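Local coordinates for tyrosine specific protein phosphatase (Trypanosoma cruzi, PDB 4AZ1), which probably acts as a protein tyrosine phosphatase, removing phosphate from phosphotyrosine in proteins, at residues R20-R23 with E24-L27; P200-A203 with T204-E207; L209-N212 with V213-P217; T255-D258 with V259-M263. All coordinates share one frame; numbering follows the deposited sequence.

Contact 1: R20-R23 with E24-L27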
loop_
_atom_site.group_PDB
_atom_site.type_symbol
_atom_site.label_atom_id
_atom_site.label_comp_id
_atom_site.label_asym_id
_atom_site.label_seq_id
_atom_site.Cartn_x
_atom_site.Cartn_y
_atom_site.Cartn_z
ATOM N N ARG A 20 10.459 23.209 -35.558
ATOM C CA ARG A 20 9.525 24.001 -34.773
ATOM C C ARG A 20 9.171 23.279 -33.460
ATOM O O ARG A 20 9.130 23.909 -32.399
ATOM C CB ARG A 20 8.251 24.296 -35.563
ATOM C CG ARG A 20 7.134 24.829 -34.681
ATOM C CD ARG A 20 5.921 25.299 -35.453
ATOM N NE ARG A 20 4.752 25.312 -34.575
ATOM C CZ ARG A 20 3.557 25.787 -34.901
ATOM N NH1 ARG A 20 3.353 26.316 -36.098
ATOM N NH2 ARG A 20 2.564 25.735 -34.017
ATOM N N VAL A 21 8.928 21.973 -33.530
ATOM C CA VAL A 21 8.631 21.216 -32.309
ATOM C C VAL A 21 9.807 21.301 -31.340
ATOM O O VAL A 21 9.625 21.646 -30.173
ATOM C CB VAL A 21 8.264 19.736 -32.574
ATOM C CG1 VAL A 21 7.953 19.014 -31.241
ATOM C CG2 VAL A 21 7.055 19.646 -33.486
ATOM N N GLN A 22 11.012 21.012 -31.820
ATOM C CA GLN A 22 12.189 21.096 -30.956
ATOM C C GLN A 22 12.329 22.495 -30.341
ATOM O O GLN A 22 12.552 22.631 -29.135
ATOM C CB GLN A 22 13.462 20.694 -31.712
ATOM C CG GLN A 22 14.738 20.774 -30.857
ATOM C CD GLN A 22 14.743 19.795 -29.664
ATOM O OE1 GLN A 22 15.036 18.606 -29.824
ATOM N NE2 GLN A 22 14.427 20.303 -28.468
ATOM N N ARG A 23 12.161 23.530 -31.166
ATOM C CA ARG A 23 12.265 24.917 -30.705
ATOM C C ARG A 23 11.239 25.244 -29.607
ATOM O O ARG A 23 11.579 25.854 -28.595
ATOM C CB ARG A 23 12.075 25.856 -31.891
ATOM C CG ARG A 23 12.381 27.310 -31.594
ATOM C CD ARG A 23 12.126 28.166 -32.834
ATOM N NE ARG A 23 10.705 28.184 -33.173
ATOM C CZ ARG A 23 10.202 27.760 -34.329
ATOM N NH1 ARG A 23 11.009 27.290 -35.285
ATOM N NH2 ARG A 23 8.888 27.818 -34.531
ATOM N N GLU A 24 9.987 24.835 -29.808
ATOM C CA GLU A 24 8.945 25.080 -28.815
ATOM C C GLU A 24 9.205 24.324 -27.519
ATOM O O GLU A 24 9.018 24.865 -26.429
ATOM C CB GLU A 24 7.569 24.676 -29.360
ATOM C CG GLU A 24 6.962 25.698 -30.323
ATOM C CD GLU A 24 5.642 25.206 -30.911
ATOM O OE1 GLU A 24 5.124 24.142 -30.468
ATOM O OE2 GLU A 24 5.117 25.893 -31.809
ATOM N N PHE A 25 9.618 23.064 -27.629
ATOM C CA PHE A 25 9.880 22.303 -26.419
ATOM C C PHE A 25 11.033 22.916 -25.606
ATOM O O PHE A 25 10.954 22.989 -24.377
ATOM C CB PHE A 25 10.149 20.833 -26.729
ATOM C CG PHE A 25 10.327 19.993 -25.506
ATOM C CD1 PHE A 25 9.226 19.597 -24.754
ATOM C CD2 PHE A 25 11.600 19.615 -25.086
ATOM C CE1 PHE A 25 9.385 18.822 -23.607
ATOM C CE2 PHE A 25 11.766 18.830 -23.939
ATOM C CZ PHE A 25 10.654 18.444 -23.202
ATOM N N SER A 26 12.090 23.363 -26.286
ATOM C CA SER A 26 13.196 24.013 -25.599
ATOM C C SER A 26 12.743 25.296 -24.910
ATOM O O SER A 26 13.154 25.589 -23.789
ATOM C CB SER A 26 14.345 24.308 -26.569
ATOM O OG SER A 26 14.929 23.097 -27.018
ATOM N N LEU A 27 11.880 26.050 -25.576
ATOM C CA LEU A 27 11.320 27.258 -24.983
ATOM C C LEU A 27 10.503 26.935 -23.728
ATOM O O LEU A 27 10.560 27.668 -22.736
ATOM C CB LEU A 27 10.488 28.011 -26.022
ATOM C CG LEU A 27 9.810 29.316 -25.621
ATOM C CD1 LEU A 27 10.854 30.373 -25.248
ATOM C CD2 LEU A 27 8.926 29.805 -26.764
HETATM O O HOH W 1 6.813 28.125 -32.790
#
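R20-R23 and E24-L27 are consecutive turns of one helix, joined by i to i+4 backbone bonds such as F25 N to V21 O at 2.9 Å. Over this scaffold R20 and E24 form a salt bridge, with R20 NE donating to E24 OE2 at 2.8 Å. The approach is bent: the N-H...O angle is only 130°, OE2 is met from above the carboxylate plane, and the guanidinium and carboxylate planes stand 54° apart. R20 gets there with an almost fully extended chain. E24 leans back over the preceding turn because CG lies beside its own backbone N (chi1 -78°), which brings CG to 3.5 Å from R20 O.

Both charged groups are tied down by further partners. R20 NH1 makes a salt bridge to D253, R20 NH2 bonds to Y281 OH, and E24 OE1 is held by the hydroxyls of Y277 and Y281. This is a classic i, i+4 ion pair on helix 14-30, set where that helix packs on helix 274-288, with V21 and F25 both resting on Y277. A water bridges the more exposed R23 to E24: it accepts from R23 NH2 at 2.7 Å, in the guanidinium plane, and donates to E24 OE2 at 3.0 Å. On another side of the helix Q22 NE2 reaches forward one turn and donates to S26 OG at 3.2 Å, a bent bond with OG out of the amide plane.

Contact 2: P200-A203 with T204-E207. With EDO (1,2-ethanediol), chain C.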
loop_
_atom_site.group_PDB
_atom_site.type_symbol
_atom_site.label_atom_id
_atom_site.label_comp_id
_atom_site.label_asym_id
_atom_site.label_seq_id
_atom_site.Cartn_x
_atom_site.Cartn_y
_atom_site.Cartn_z
ATOM N N PRO A 200 4.060 6.247 -29.369
ATOM C CA PRO A 200 3.081 5.153 -29.473
ATOM C C PRO A 200 3.264 4.314 -30.729
ATOM O O PRO A 200 3.564 4.848 -31.809
ATOM C CB PRO A 200 1.743 5.889 -29.513
ATOM C CG PRO A 200 1.988 7.115 -28.677
ATOM C CD PRO A 200 3.408 7.530 -29.032
ATOM N N GLN A 201 3.095 3.003 -30.570
ATOM C CA GLN A 201 3.233 2.062 -31.676
ATOM C C GLN A 201 2.198 2.326 -32.762
ATOM O O GLN A 201 2.500 2.193 -33.960
ATOM C CB GLN A 201 3.158 0.615 -31.166
ATOM C CG GLN A 201 4.427 0.176 -30.420
ATOM C CD GLN A 201 4.227 -1.058 -29.546
ATOM O OE1 GLN A 201 3.268 -1.818 -29.720
ATOM N NE2 GLN A 201 5.140 -1.256 -28.591
ATOM N N SER A 202 0.988 2.710 -32.350
ATOM C CA SER A 202 -0.033 3.155 -33.314
ATOM C C SER A 202 -0.898 4.310 -32.791
ATOM O O SER A 202 -1.255 4.345 -31.612
ATOM C CB SER A 202 -0.932 1.985 -33.747
ATOM O OG SER A 202 -1.714 1.513 -32.662
ATOM N N ALA A 203 -1.247 5.232 -33.685
ATOM C CA ALA A 203 -2.175 6.319 -33.373
ATOM C C ALA A 203 -3.511 5.847 -32.774
ATOM O O ALA A 203 -4.082 6.519 -31.918
ATOM C CB ALA A 203 -2.429 7.163 -34.621
ATOM N N THR A 204 -4.011 4.700 -33.229
ATOM C CA THR A 204 -5.328 4.219 -32.800
ATOM C C THR A 204 -5.479 4.007 -31.279
ATOM O O THR A 204 -6.563 4.168 -30.732
ATOM C CB THR A 204 -5.726 2.928 -33.547
ATOM O OG1 THR A 204 -4.890 1.848 -33.120
ATOM C CG2 THR A 204 -5.565 3.108 -35.045
ATOM N N SER A 205 -4.399 3.656 -30.597
ATOM C CA SER A 205 -4.491 3.351 -29.175
ATOM C C SER A 205 -4.793 4.589 -28.340
ATOM O O SER A 205 -5.646 4.563 -27.445
ATOM C CB SER A 205 -3.204 2.690 -28.684
ATOM O OG SER A 205 -3.026 1.435 -29.319
ATOM N N LEU A 206 -4.081 5.668 -28.632
ATOM C CA LEU A 206 -4.320 6.948 -27.980
ATOM C C LEU A 206 -5.765 7.401 -28.223
ATOM O O LEU A 206 -6.452 7.826 -27.291
ATOM C CB LEU A 206 -3.335 7.988 -28.515
ATOM C CG LEU A 206 -2.674 8.925 -27.513
ATOM C CD1 LEU A 206 -2.332 8.192 -26.235
ATOM C CD2 LEU A 206 -1.413 9.513 -28.121
ATOM N N GLU A 207 -6.227 7.308 -29.468
ATOM C CA GLU A 207 -7.626 7.644 -29.771
ATOM C C GLU A 207 -8.621 6.811 -28.945
ATOM O O GLU A 207 -9.653 7.320 -28.492
ATOM C CB GLU A 207 -7.907 7.479 -31.264
ATOM C CG GLU A 207 -7.417 8.645 -32.145
ATOM C CD GLU A 207 -8.275 9.914 -32.025
ATOM O OE1 GLU A 207 -9.212 9.937 -31.195
ATOM O OE2 GLU A 207 -8.010 10.892 -32.767
HETATM C C1 EDO C . 2.368 8.504 -32.905
HETATM O O1 EDO C . 3.061 7.452 -33.589
HETATM C C2 EDO C . 0.877 8.275 -33.087
HETATM O O2 EDO C . 0.154 9.255 -32.341
HETATM O O HOH W 2 0.106 1.213 -29.685
#
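S202 and T204 meet through their hydroxyls, OG to OG1 at 3.2 Å, in a hydrogen bond in which either hydroxyl could be the donor. Each hydroxyl oxygen sits between its own backbone N and carbonyl carbon (chi1 66° for S202, 69° for T204), and this turns the two oxygens to one another across A203. On the apolar side, P200 CG packs against L206 CD2 at 4.2 Å, the two side chains crossing at a slant.

Backbone bonds of the turn are long and weak: S205 N to S202 O and E207 N to A203 O are both 3.4 Å, although the second is nearly straight. A water links the segments as well, accepting from S202 N and donating to S205 OG at 3.2 Å. S205 OG is itself bonded to the carbonyl of L167, so this buried serine is fixed by both protein and solvent. A molecule of 1,2-ethanediol, probably from the crystallisation liquor, donates through O1 to P200 O at 3.2 Å and lays C2 3.6 Å from A203 CA.

Further out, helix 274-288 supports the apolar pair, V279 touching both P200 and L206, while E207 OE2 makes a salt bridge to R287. P200 also packs on W194, the tryptophan of the family's WPD loop. The arrangement is thus the first turn of helix 203-215, where the WPD loop, mobile in many relatives, runs into the helix that follows it.

Contact 3: L209-N212 with V213-P217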
loop_
_atom_site.group_PDB
_atom_site.type_symbol
_atom_site.label_atom_id
_atom_site.label_comp_id
_atom_site.label_asym_id
_atom_site.label_seq_id
_atom_site.Cartn_x
_atom_site.Cartn_y
_atom_site.Cartn_z
ATOM N N LEU A 209 -8.035 5.436 -25.977
ATOM C CA LEU A 209 -7.962 5.984 -24.626
ATOM C C LEU A 209 -8.821 7.243 -24.483
ATOM O O LEU A 209 -9.558 7.391 -23.501
ATOM C CB LEU A 209 -6.518 6.303 -24.243
ATOM C CG LEU A 209 -5.550 5.152 -23.972
ATOM C CD1 LEU A 209 -4.257 5.721 -23.434
ATOM C CD2 LEU A 209 -6.140 4.156 -22.976
ATOM N N LEU A 210 -8.738 8.140 -25.466
ATOM C CA LEU A 210 -9.488 9.389 -25.400
ATOM C C LEU A 210 -10.989 9.134 -25.509
ATOM O O LEU A 210 -11.795 9.878 -24.943
ATOM C CB LEU A 210 -9.007 10.372 -26.470
ATOM C CG LEU A 210 -7.536 10.771 -26.303
ATOM C CD1 LEU A 210 -7.088 11.628 -27.463
ATOM C CD2 LEU A 210 -7.345 11.520 -24.997
ATOM N N THR A 211 -11.359 8.082 -26.235
ATOM C CA THR A 211 -12.760 7.675 -26.310
ATOM C C THR A 211 -13.252 7.279 -24.922
ATOM O O THR A 211 -14.342 7.680 -24.512
ATOM C CB THR A 211 -12.967 6.538 -27.317
ATOM O OG1 THR A 211 -12.815 7.058 -28.645
ATOM C CG2 THR A 211 -14.358 5.926 -27.176
ATOM N N ASN A 212 -12.440 6.519 -24.188
ATOM C CA ASN A 212 -12.771 6.211 -22.803
ATOM C C ASN A 212 -12.983 7.469 -21.981
ATOM O O ASN A 212 -13.980 7.576 -21.276
ATOM C CB ASN A 212 -11.693 5.348 -22.143
ATOM C CG ASN A 212 -11.701 3.931 -22.649
ATOM O OD1 ASN A 212 -10.650 3.342 -22.885
ATOM N ND2 ASN A 212 -12.893 3.383 -22.851
ATOM N N VAL A 213 -12.036 8.405 -22.069
ATOM C CA VAL A 213 -12.143 9.668 -21.345
ATOM C C VAL A 213 -13.475 10.348 -21.634
ATOM O O VAL A 213 -14.220 10.684 -20.705
ATOM C CB VAL A 213 -10.960 10.621 -21.655
ATOM C CG1 VAL A 213 -11.229 12.011 -21.134
ATOM C CG2 VAL A 213 -9.690 10.091 -21.038
ATOM N N LYS A 214 -13.792 10.513 -22.916
ATOM C CA LYS A 214 -15.012 11.208 -23.330
ATOM C C LYS A 214 -16.293 10.534 -22.851
ATOM O O LYS A 214 -17.274 11.213 -22.523
ATOM C CB LYS A 214 -15.078 11.309 -24.849
ATOM C CG LYS A 214 -13.997 12.142 -25.483
ATOM C CD LYS A 214 -14.185 12.134 -26.994
ATOM C CE LYS A 214 -12.855 11.968 -27.713
ATOM N NZ LYS A 214 -13.031 11.443 -29.097
ATOM N N ASN A 215 -16.297 9.203 -22.844
ATOM C CA ASN A 215 -17.484 8.447 -22.444
ATOM C C ASN A 215 -17.593 8.315 -20.919
ATOM O O ASN A 215 -18.589 7.810 -20.400
ATOM C CB ASN A 215 -17.497 7.068 -23.132
ATOM C CG ASN A 215 -17.650 7.164 -24.650
ATOM O OD1 ASN A 215 -17.774 8.256 -25.207
ATOM N ND2 ASN A 215 -17.632 6.016 -25.324
ATOM N N SER A 216 -16.564 8.769 -20.203
ATOM C CA SER A 216 -16.569 8.732 -18.734
ATOM C C SER A 216 -17.325 9.950 -18.191
ATOM O O SER A 216 -17.530 10.923 -18.921
ATOM C CB SER A 216 -15.136 8.740 -18.206
ATOM O OG SER A 216 -14.639 10.065 -18.185
ATOM N N PRO A 217 -17.749 9.909 -16.911
ATOM C CA PRO A 217 -18.540 11.034 -16.367
ATOM C C PRO A 217 -17.728 12.308 -16.073
ATOM O O PRO A 217 -16.572 12.243 -15.641
ATOM C CB PRO A 217 -19.130 10.466 -15.065
ATOM C CG PRO A 217 -18.247 9.326 -14.700
ATOM C CD PRO A 217 -17.701 8.761 -15.988
HETATM O O HOH W 3 -11.091 9.265 -29.643
#
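T211 OG1 and K214 NZ each stand 3.0 Å from one water, which accepts from NZ. OG1 also lies in hydrogen-bonding range of E207 O one turn back, and with one proton to give, which oxygen receives it stays open. NZ has a long, weak ion pair with E247. The lysine chain lies along the helix surface, K214 CG 3.2 Å from L210 O.

Backbone donors are taken in turn: V213 N by L209 O, K214 N by L210 O and N215 N by T211 O, at 2.9 to 3.0 Å. At the end of the helix V213 O takes two donors from one residue, S216 N at 3.1 Å and S216 OG at 2.6 Å, the hydroxyl arriving in the carbonyl plane on a lone pair. S216 OG stands between its backbone N and carbonyl carbon (chi1 82°), where hydroxyl and amide both reach that oxygen. S216 O is used in turn by H88 NE2, and N212 OD1 by R171 NH2.

L209 and V213 rest on I117 of the sheet, L210 on helix 232-247. This is the C-terminal end of the helix in a beta-alpha-beta crossover from strand 184-191 to strand 222-225, which leads into the phosphatase signature P-loop.

Contact 4: T255-D258 with V259-M263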
loop_
_atom_site.group_PDB
_atom_site.type_symbol
_atom_site.label_atom_id
_atom_site.label_comp_id
_atom_site.label_asym_id
_atom_site.label_seq_id
_atom_site.Cartn_x
_atom_site.Cartn_y
_atom_site.Cartn_z
ATOM N N THR A 255 -2.193 26.542 -30.052
ATOM C CA THR A 255 -2.925 25.653 -29.138
ATOM C C THR A 255 -2.052 24.647 -28.379
ATOM O O THR A 255 -2.208 24.497 -27.160
ATOM C CB THR A 255 -4.039 24.870 -29.862
ATOM O OG1 THR A 255 -4.975 25.783 -30.425
ATOM C CG2 THR A 255 -4.775 23.950 -28.897
ATOM N N VAL A 256 -1.139 23.962 -29.067
ATOM C CA VAL A 256 -0.352 22.929 -28.377
ATOM C C VAL A 256 0.581 23.533 -27.338
ATOM O O VAL A 256 0.643 23.069 -26.192
ATOM C CB VAL A 256 0.474 22.049 -29.334
ATOM C CG1 VAL A 256 1.135 20.913 -28.547
ATOM C CG2 VAL A 256 -0.415 21.449 -30.407
ATOM N N TYR A 257 1.311 24.563 -27.746
ATOM C CA TYR A 257 2.151 25.294 -26.821
ATOM C C TYR A 257 1.309 25.839 -25.651
ATOM O O TYR A 257 1.672 25.655 -24.486
ATOM C CB TYR A 257 2.896 26.429 -27.542
ATOM C CG TYR A 257 3.935 27.075 -26.663
ATOM C CD1 TYR A 257 5.190 26.508 -26.523
ATOM C CD2 TYR A 257 3.656 28.244 -25.956
ATOM C CE1 TYR A 257 6.147 27.083 -25.706
ATOM C CE2 TYR A 257 4.615 28.830 -25.138
ATOM C CZ TYR A 257 5.854 28.233 -25.015
ATOM O OH TYR A 257 6.815 28.788 -24.208
ATOM N N ASP A 258 0.182 26.486 -25.950
ATOM C CA ASP A 258 -0.645 27.083 -24.896
ATOM C C ASP A 258 -1.183 26.048 -23.895
ATOM O O ASP A 258 -1.153 26.259 -22.677
ATOM C CB ASP A 258 -1.795 27.870 -25.512
ATOM C CG ASP A 258 -1.315 29.113 -26.246
ATOM O OD1 ASP A 258 -0.256 29.660 -25.867
ATOM O OD2 ASP A 258 -1.999 29.544 -27.199
ATOM N N VAL A 259 -1.674 24.934 -24.423
ATOM C CA VAL A 259 -2.189 23.846 -23.609
ATOM C C VAL A 259 -1.112 23.275 -22.690
ATOM O O VAL A 259 -1.342 23.089 -21.492
ATOM C CB VAL A 259 -2.744 22.723 -24.499
ATOM C CG1 VAL A 259 -2.762 21.397 -23.757
ATOM C CG2 VAL A 259 -4.141 23.090 -24.978
ATOM N N VAL A 260 0.066 23.007 -23.240
ATOM C CA VAL A 260 1.137 22.457 -22.418
ATOM C C VAL A 260 1.605 23.490 -21.397
ATOM O O VAL A 260 1.877 23.151 -20.244
ATOM C CB VAL A 260 2.290 21.901 -23.279
ATOM C CG1 VAL A 260 3.464 21.446 -22.408
ATOM C CG2 VAL A 260 1.774 20.726 -24.091
ATOM N N SER A 261 1.642 24.757 -21.802
ATOM C CA SER A 261 2.049 25.812 -20.888
ATOM C C SER A 261 1.110 25.857 -19.679
ATOM O O SER A 261 1.555 25.956 -18.530
ATOM C CB SER A 261 2.072 27.158 -21.610
ATOM O OG SER A 261 3.251 27.867 -21.298
ATOM N N ALA A 262 -0.188 25.752 -19.935
ATOM C CA ALA A 262 -1.182 25.783 -18.857
ATOM C C ALA A 262 -1.150 24.527 -17.975
ATOM O O ALA A 262 -1.428 24.597 -16.777
ATOM C CB ALA A 262 -2.575 26.012 -19.419
ATOM N N MET A 263 -0.834 23.378 -18.563
ATOM C CA MET A 263 -0.677 22.168 -17.766
ATOM C C MET A 263 0.524 22.324 -16.838
ATOM O O MET A 263 0.468 21.951 -15.669
ATOM C CB MET A 263 -0.465 20.942 -18.661
ATOM C CG MET A 263 -1.700 20.468 -19.404
ATOM S SD MET A 263 -1.419 18.855 -20.175
ATOM C CE MET A 263 0.044 19.208 -21.168
#
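V259 sits directly over the carbonyl of T255, one turn earlier in the helix, and the backbone bond between them, V259 N to T255 O, is 2.8 Å long. From CB outward, the valine first meets T255 O at 3.2 Å. With CG1 anti to the backbone N (chi1 157°), CG2 falls beside that N and comes to the same oxygen, also at 3.2 Å, then reaches T255 CG2 at 4.1 Å. The two side chains run alongside each other, pointing the same way, so methyl meets methyl at their ends.

These residues open helix 255-266, one of the packed helices of the tyrosine phosphatase domain, lying between helix 232-247, which follows the signature P-loop, and helices 14-30 and 274-288. T255 OG1 bonds back to T252 N and D258 OD2 to T254 OG1, tying the first turn to the residues before it. On the other side Y257 holds its ring out from the helix, CG anti to the backbone N (chi1 -171°). Within the helix the ring meets S261 only loosely, CE2 to OG at 4.2 Å, at an oblique angle. S261 CB lies nearer the tyrosine's backbone, 3.3 Å from Y257 O. The ring itself packs among L28 and Y277, while V260 turns CG2 to 3.3 Å from V256 O.

Along the chain the four contacts come in order. Contact 1 lies on helix 14-30, contacts 2 and 3 adjoin on helix 203-215, and contact 4 begins helix 255-266. Contacts 1 and 4 touch, their centres 12 Å apart: Y257 lies against E24 and L27, L27 CG standing 3.4 Å from Y257 OH. The centres of contacts 2 and 3 are 15 Å apart, at the start and end of one helix, whereas contact 3 keeps about 11 Å from contact 4 between nearest atoms. Helix 274-288 packs on contacts 1, 2 and 4, and helix 232-247 on contacts 3 and 4. The N-terminal helix is thereby joined to the helices packed round the phosphatase sheet.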